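Local atomic coordinates of 2,3-dihydroxy-2,3-dihydrophenylpropionate dehydrogenase (Pseudomonas sp. MC1, PDB entry 5XTF), a protein that oxidises naphthalene cis-dihydrodiol to 1,2-dihydroxynaphthalene with NAD+, acting as a tetrameric short-chain dehydrogenase in the breakdown of aromatic hydrocarbons. Residues V154-S159 with L180-A185; A82-L87 with Y136-S141. All coordinates share one frame; numbering follows the deposited sequence.

Contact 1. Residues V154-S159 with L180-A185; sequences VVMTAS and LGMVKA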
loop_
_atom_site.group_PDB
_atom_site.type_symbol
_atom_site.label_atom_id
_atom_site.label_comp_id
_atom_site.label_asym_id
_atom_site.label_seq_id
_atom_site.Cartn_x
_atom_site.Cartn_y
_atom_site.Cartn_z
ATOM N N VAL B 154 -13.074 -12.655 -13.087
ATOM C CA VAL B 154 -13.932 -12.101 -12.052
ATOM C C VAL B 154 -13.586 -10.630 -11.883
ATOM O O VAL B 154 -12.408 -10.258 -11.919
ATOM C CB VAL B 154 -13.759 -12.850 -10.717
ATOM C CG1 VAL B 154 -14.620 -12.229 -9.654
ATOM C CG2 VAL B 154 -14.104 -14.293 -10.897
ATOM N N VAL B 155 -14.602 -9.792 -11.700
ATOM C CA VAL B 155 -14.407 -8.406 -11.287
ATOM C C VAL B 155 -15.279 -8.172 -10.076
ATOM O O VAL B 155 -16.486 -8.437 -10.123
ATOM C CB VAL B 155 -14.754 -7.387 -12.383
ATOM C CG1 VAL B 155 -14.293 -5.998 -11.951
ATOM C CG2 VAL B 155 -14.129 -7.784 -13.706
ATOM N N MET B 156 -14.675 -7.699 -8.989
ATOM C CA MET B 156 -15.396 -7.320 -7.793
ATOM C C MET B 156 -15.443 -5.806 -7.677
ATOM O O MET B 156 -14.511 -5.099 -8.076
ATOM C CB MET B 156 -14.745 -7.904 -6.539
ATOM C CG MET B 156 -14.903 -9.410 -6.392
ATOM S SD MET B 156 -13.867 -10.083 -5.074
ATOM C CE MET B 156 -12.397 -10.563 -5.965
ATOM N N THR B 157 -16.538 -5.312 -7.134
ATOM C CA THR B 157 -16.622 -3.913 -6.753
ATOM C C THR B 157 -16.041 -3.771 -5.345
ATOM O O THR B 157 -16.576 -4.330 -4.376
ATOM C CB THR B 157 -18.070 -3.421 -6.823
ATOM O OG1 THR B 157 -18.533 -3.449 -8.184
ATOM C CG2 THR B 157 -18.194 -2.016 -6.270
ATOM N N ALA B 158 -14.914 -3.071 -5.246
ATOM C CA ALA B 158 -14.353 -2.667 -3.966
ATOM C C ALA B 158 -14.931 -1.302 -3.628
ATOM O O ALA B 158 -16.146 -1.116 -3.735
ATOM C CB ALA B 158 -12.825 -2.648 -4.024
ATOM N N SER B 159 -14.087 -0.333 -3.269
ATOM C CA SER B 159 -14.553 0.981 -2.825
ATOM C C SER B 159 -13.343 1.874 -2.545
ATOM O O SER B 159 -12.228 1.385 -2.328
ATOM C CB SER B 159 -15.437 0.849 -1.570
ATOM O OG SER B 159 -15.838 2.100 -1.055
ATOM N N LEU B 180 -10.329 -6.212 -0.945
ATOM C CA LEU B 180 -8.942 -6.161 -1.406
ATOM C C LEU B 180 -8.213 -7.451 -1.110
ATOM O O LEU B 180 -7.397 -7.909 -1.915
ATOM C CB LEU B 180 -8.181 -5.024 -0.741
ATOM C CG LEU B 180 -8.645 -3.603 -0.979
ATOM C CD1 LEU B 180 -7.569 -2.682 -0.413
ATOM C CD2 LEU B 180 -8.870 -3.351 -2.451
ATOM N N GLY B 181 -8.476 -8.044 0.054
ATOM C CA GLY B 181 -7.810 -9.284 0.401
ATOM C C GLY B 181 -8.226 -10.422 -0.507
ATOM O O GLY B 181 -7.384 -11.203 -0.960
ATOM N N MET B 182 -9.525 -10.523 -0.790
ATOM C CA MET B 182 -10.028 -11.529 -1.725
ATOM C C MET B 182 -9.393 -11.393 -3.097
ATOM O O MET B 182 -9.034 -12.397 -3.720
ATOM C CB MET B 182 -11.543 -11.418 -1.866
ATOM C CG MET B 182 -12.321 -11.546 -0.605
ATOM S SD MET B 182 -14.083 -11.306 -0.966
ATOM C CE MET B 182 -14.441 -12.719 -2.014
ATOM N N VAL B 183 -9.296 -10.162 -3.610
ATOM C CA VAL B 183 -8.717 -9.935 -4.935
ATOM C C VAL B 183 -7.312 -10.513 -5.013
ATOM O O VAL B 183 -6.949 -11.180 -5.986
ATOM C CB VAL B 183 -8.707 -8.435 -5.284
ATOM C CG1 VAL B 183 -7.940 -8.227 -6.546
ATOM C CG2 VAL B 183 -10.110 -7.899 -5.436
ATOM N N LYS B 184 -6.498 -10.266 -3.989
ATOM C CA LYS B 184 -5.122 -10.746 -4.041
ATOM C C LYS B 184 -5.048 -12.256 -3.875
ATOM O O LYS B 184 -4.281 -12.921 -4.582
ATOM C CB LYS B 184 -4.280 -10.058 -2.974
ATOM C CG LYS B 184 -4.339 -8.549 -3.006
ATOM C CD LYS B 184 -3.150 -7.977 -2.226
ATOM C CE LYS B 184 -3.484 -6.676 -1.503
ATOM N NZ LYS B 184 -2.468 -6.450 -0.427
ATOM N N ALA B 185 -5.818 -12.820 -2.930
ATOM C CA ALA B 185 -5.727 -14.253 -2.657
ATOM C C ALA B 185 -6.307 -15.080 -3.798
ATOM O O ALA B 185 -5.715 -16.085 -4.211
ATOM C CB ALA B 185 -6.439 -14.586 -1.347
#
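M156 reaches from strand 153-157 to V183 and M182 on helix 170-190. Strand and helix are the first two elements of a beta-alpha-beta crossover of the Rossmann fold, which strand 195-201 completes. M156 supplies by far the largest share of the 190 Å² buried here. Its side chain points toward the helix and bends at chi3 (-93°), so that CE turns to V183 while SD faces M182. CE lies against V183, 3.6 Å from CG2 of that residue, and also sits 3.9 Å from V183 CA, so the methyl rests close to the helix backbone. The two side chains run past each other in opposite directions. The V183 side chain touches M156 with CG2 alone: chi1 of 172° sets CG1 anti to the backbone N and CG2 beside that N. M182 crosses M156 at about a right angle, and M156 SD is 4.1 Å from M182 CE. V196 and A198 of strand 195-201 add apolar cover to M156 and V183 respectively, while A174 of the second subunit packs on M182. Just past the strand, the A158 carbonyl oxygen is hydrogen-bonded to NZ of K176, an NAD+-binding residue on the same helix. One helical turn further on, L180 closes the contact with a single branch, its CD2 lying 4.3 Å from A158 CB.

Contact 2. Residues A82-L87 with Y136-S141; sequences ATNEKL and YFSGIS
N84 of helix 81-95 meets S138 and G139 of helix 118-150. The A82 carbonyl oxygen, two residues earlier, accepts a backbone hydrogen bond from K86 N, one of the i to i+4 bonds of this helix. T83 turns to its own surroundings: OG1 is hydrogen-bonded to OD1 of D80, and the side chain packs on L53 of strand 49-54. Next comes N84, whose side chain points toward the other helix. A chi1 of -67° puts CG anti to the carbonyl carbon, and the flat amide lies over the backbone where S138 joins G139: N84 CG is 3.7 Å from S138 OG and 4.0 Å from G139 N. G139 carries no side chain; N84 CA and G139 CA, 5.5 Å apart, are the nearest CA pair of the two segments. In this Rossmann fold the two helices pack side by side against the parallel sheet, helix 81-95 leading into strand 100-103 and helix 118-150 into strand 153-157. S138 OG, anti to its own backbone nitrogen (chi1 174°), is turned to the N84 side and is hydrogen-bonded to ND1 of H81, the residue before A82; W118 of the second subunit packs on the same serine. Further along, L87 N bonds to T83 O at 2.9 Å, while the L87 side chain packs on S51 and L53 of strand 49-54.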
loop_
_atom_site.group_PDB
_atom_site.type_symbol
_atom_site.label_atom_id
_atom_site.label_comp_id
_atom_site.label_asym_id
_atom_site.label_seq_id
_atom_site.Cartn_x
_atom_site.Cartn_y
_atom_site.Cartn_z
ATOM N N ALA B 82 -28.217 -20.386 -3.065
ATOM C CA ALA B 82 -29.011 -20.969 -4.141
ATOM C C ALA B 82 -29.395 -19.935 -5.189
ATOM O O ALA B 82 -29.464 -20.262 -6.380
ATOM C CB ALA B 82 -30.263 -21.633 -3.567
ATOM N N THR B 83 -29.639 -18.689 -4.776
ATOM C CA THR B 83 -29.921 -17.642 -5.753
ATOM C C THR B 83 -28.728 -17.409 -6.685
ATOM O O THR B 83 -28.903 -17.229 -7.902
ATOM C CB THR B 83 -30.305 -16.346 -5.033
ATOM O OG1 THR B 83 -31.548 -16.523 -4.335
ATOM C CG2 THR B 83 -30.422 -15.189 -6.029
ATOM N N ASN B 84 -27.508 -17.404 -6.129
ATOM C CA ASN B 84 -26.308 -17.262 -6.954
ATOM C C ASN B 84 -26.166 -18.437 -7.914
ATOM O O ASN B 84 -25.807 -18.253 -9.080
ATOM C CB ASN B 84 -25.053 -17.165 -6.069
ATOM C CG ASN B 84 -24.999 -15.896 -5.255
ATOM O OD1 ASN B 84 -25.081 -15.925 -4.025
ATOM N ND2 ASN B 84 -24.836 -14.779 -5.926
ATOM N N GLU B 85 -26.413 -19.658 -7.429
ATOM C CA GLU B 85 -26.414 -20.815 -8.317
ATOM C C GLU B 85 -27.463 -20.662 -9.414
ATOM O O GLU B 85 -27.197 -20.940 -10.591
ATOM C CB GLU B 85 -26.649 -22.081 -7.497
ATOM C CG GLU B 85 -25.474 -22.414 -6.588
ATOM C CD GLU B 85 -25.776 -23.538 -5.606
ATOM O OE1 GLU B 85 -26.946 -23.658 -5.164
ATOM O OE2 GLU B 85 -24.845 -24.311 -5.294
ATOM N N LYS B 86 -28.650 -20.182 -9.049
ATOM C CA LYS B 86 -29.714 -19.967 -10.023
ATOM C C LYS B 86 -29.280 -18.982 -11.101
ATOM O O LYS B 86 -29.439 -19.248 -12.301
ATOM C CB LYS B 86 -30.961 -19.478 -9.294
ATOM C CG LYS B 86 -32.235 -19.401 -10.118
ATOM C CD LYS B 86 -33.370 -19.036 -9.155
ATOM C CE LYS B 86 -34.501 -18.268 -9.810
ATOM N NZ LYS B 86 -34.646 -18.680 -11.209
ATOM N N LEU B 87 -28.696 -17.850 -10.686
ATOM C CA LEU B 87 -28.170 -16.868 -11.638
ATOM C C LEU B 87 -27.228 -17.520 -12.639
ATOM O O LEU B 87 -27.383 -17.366 -13.858
ATOM C CB LEU B 87 -27.448 -15.746 -10.893
ATOM C CG LEU B 87 -26.828 -14.620 -11.728
ATOM C CD1 LEU B 87 -27.894 -13.715 -12.246
ATOM C CD2 LEU B 87 -25.809 -13.809 -10.899
ATOM N N TYR B 136 -19.795 -12.190 -2.059
ATOM C CA TYR B 136 -18.792 -12.274 -3.125
ATOM C C TYR B 136 -18.204 -13.680 -3.195
ATOM O O TYR B 136 -18.083 -14.260 -4.283
ATOM C CB TYR B 136 -17.671 -11.253 -2.925
ATOM C CG TYR B 136 -17.995 -9.824 -3.301
ATOM C CD1 TYR B 136 -19.297 -9.415 -3.587
ATOM C CD2 TYR B 136 -16.983 -8.877 -3.378
ATOM C CE1 TYR B 136 -19.566 -8.091 -3.931
ATOM C CE2 TYR B 136 -17.241 -7.563 -3.714
ATOM C CZ TYR B 136 -18.522 -7.175 -3.990
ATOM O OH TYR B 136 -18.715 -5.862 -4.314
ATOM N N PHE B 137 -17.853 -14.252 -2.029
ATOM C CA PHE B 137 -17.394 -15.641 -1.984
ATOM C C PHE B 137 -18.430 -16.584 -2.585
ATOM O O PHE B 137 -18.083 -17.498 -3.345
ATOM C CB PHE B 137 -17.081 -16.054 -0.544
ATOM C CG PHE B 137 -15.731 -15.593 -0.044
ATOM C CD1 PHE B 137 -15.619 -14.456 0.754
ATOM C CD2 PHE B 137 -14.584 -16.302 -0.351
ATOM C CE1 PHE B 137 -14.383 -14.032 1.222
ATOM C CE2 PHE B 137 -13.346 -15.886 0.111
ATOM C CZ PHE B 137 -13.247 -14.751 0.897
ATOM N N SER B 138 -19.709 -16.370 -2.264
ATOM C CA SER B 138 -20.774 -17.256 -2.741
ATOM C C SER B 138 -20.936 -17.179 -4.261
ATOM O O SER B 138 -20.959 -18.212 -4.942
ATOM C CB SER B 138 -22.082 -16.914 -2.025
ATOM O OG SER B 138 -23.187 -17.642 -2.550
ATOM N N GLY B 139 -21.026 -15.965 -4.812
ATOM C CA GLY B 139 -21.083 -15.816 -6.258
ATOM C C GLY B 139 -19.909 -16.455 -6.979
ATOM O O GLY B 139 -20.086 -17.129 -8.000
ATOM N N ILE B 140 -18.691 -16.257 -6.464
ATOM C CA ILE B 140 -17.513 -16.801 -7.140
ATOM C C ILE B 140 -17.489 -18.328 -7.049
ATOM O O ILE B 140 -17.177 -19.018 -8.034
ATOM C CB ILE B 140 -16.234 -16.164 -6.566
ATOM C CG1 ILE B 140 -16.148 -14.704 -7.017
ATOM C CG2 ILE B 140 -15.005 -16.970 -6.967
ATOM C CD1 ILE B 140 -15.268 -13.858 -6.177
ATOM N N SER B 141 -17.813 -18.877 -5.875
ATOM C CA SER B 141 -17.981 -20.322 -5.737
ATOM C C SER B 141 -18.971 -20.875 -6.766
ATOM O O SER B 141 -18.712 -21.894 -7.417
ATOM C CB SER B 141 -18.454 -20.636 -4.318
ATOM O OG SER B 141 -18.761 -22.003 -4.167
#

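How the contacts relate
The centres of contacts 1 and 2 are about 16 Å apart, yet the contacts touch through helix 118-150, which runs directly into strand 153-157. Y136 is the main joint: its OH lies 2.6 Å from T157 O, a probable hydrogen bond, and its CD2 is 3.7 Å from M156 CG. F137 adds a second joint, with CD1 at 3.5 Å from M182 CE. Both lie close to residues that bind NAD+, which is absent from this chain: in contact 1 the A158 side chain is about 5 Å from that of K176, and in contact 2 the N84 side chain is about 4 Å from that of V78. Both also reach the second subunit.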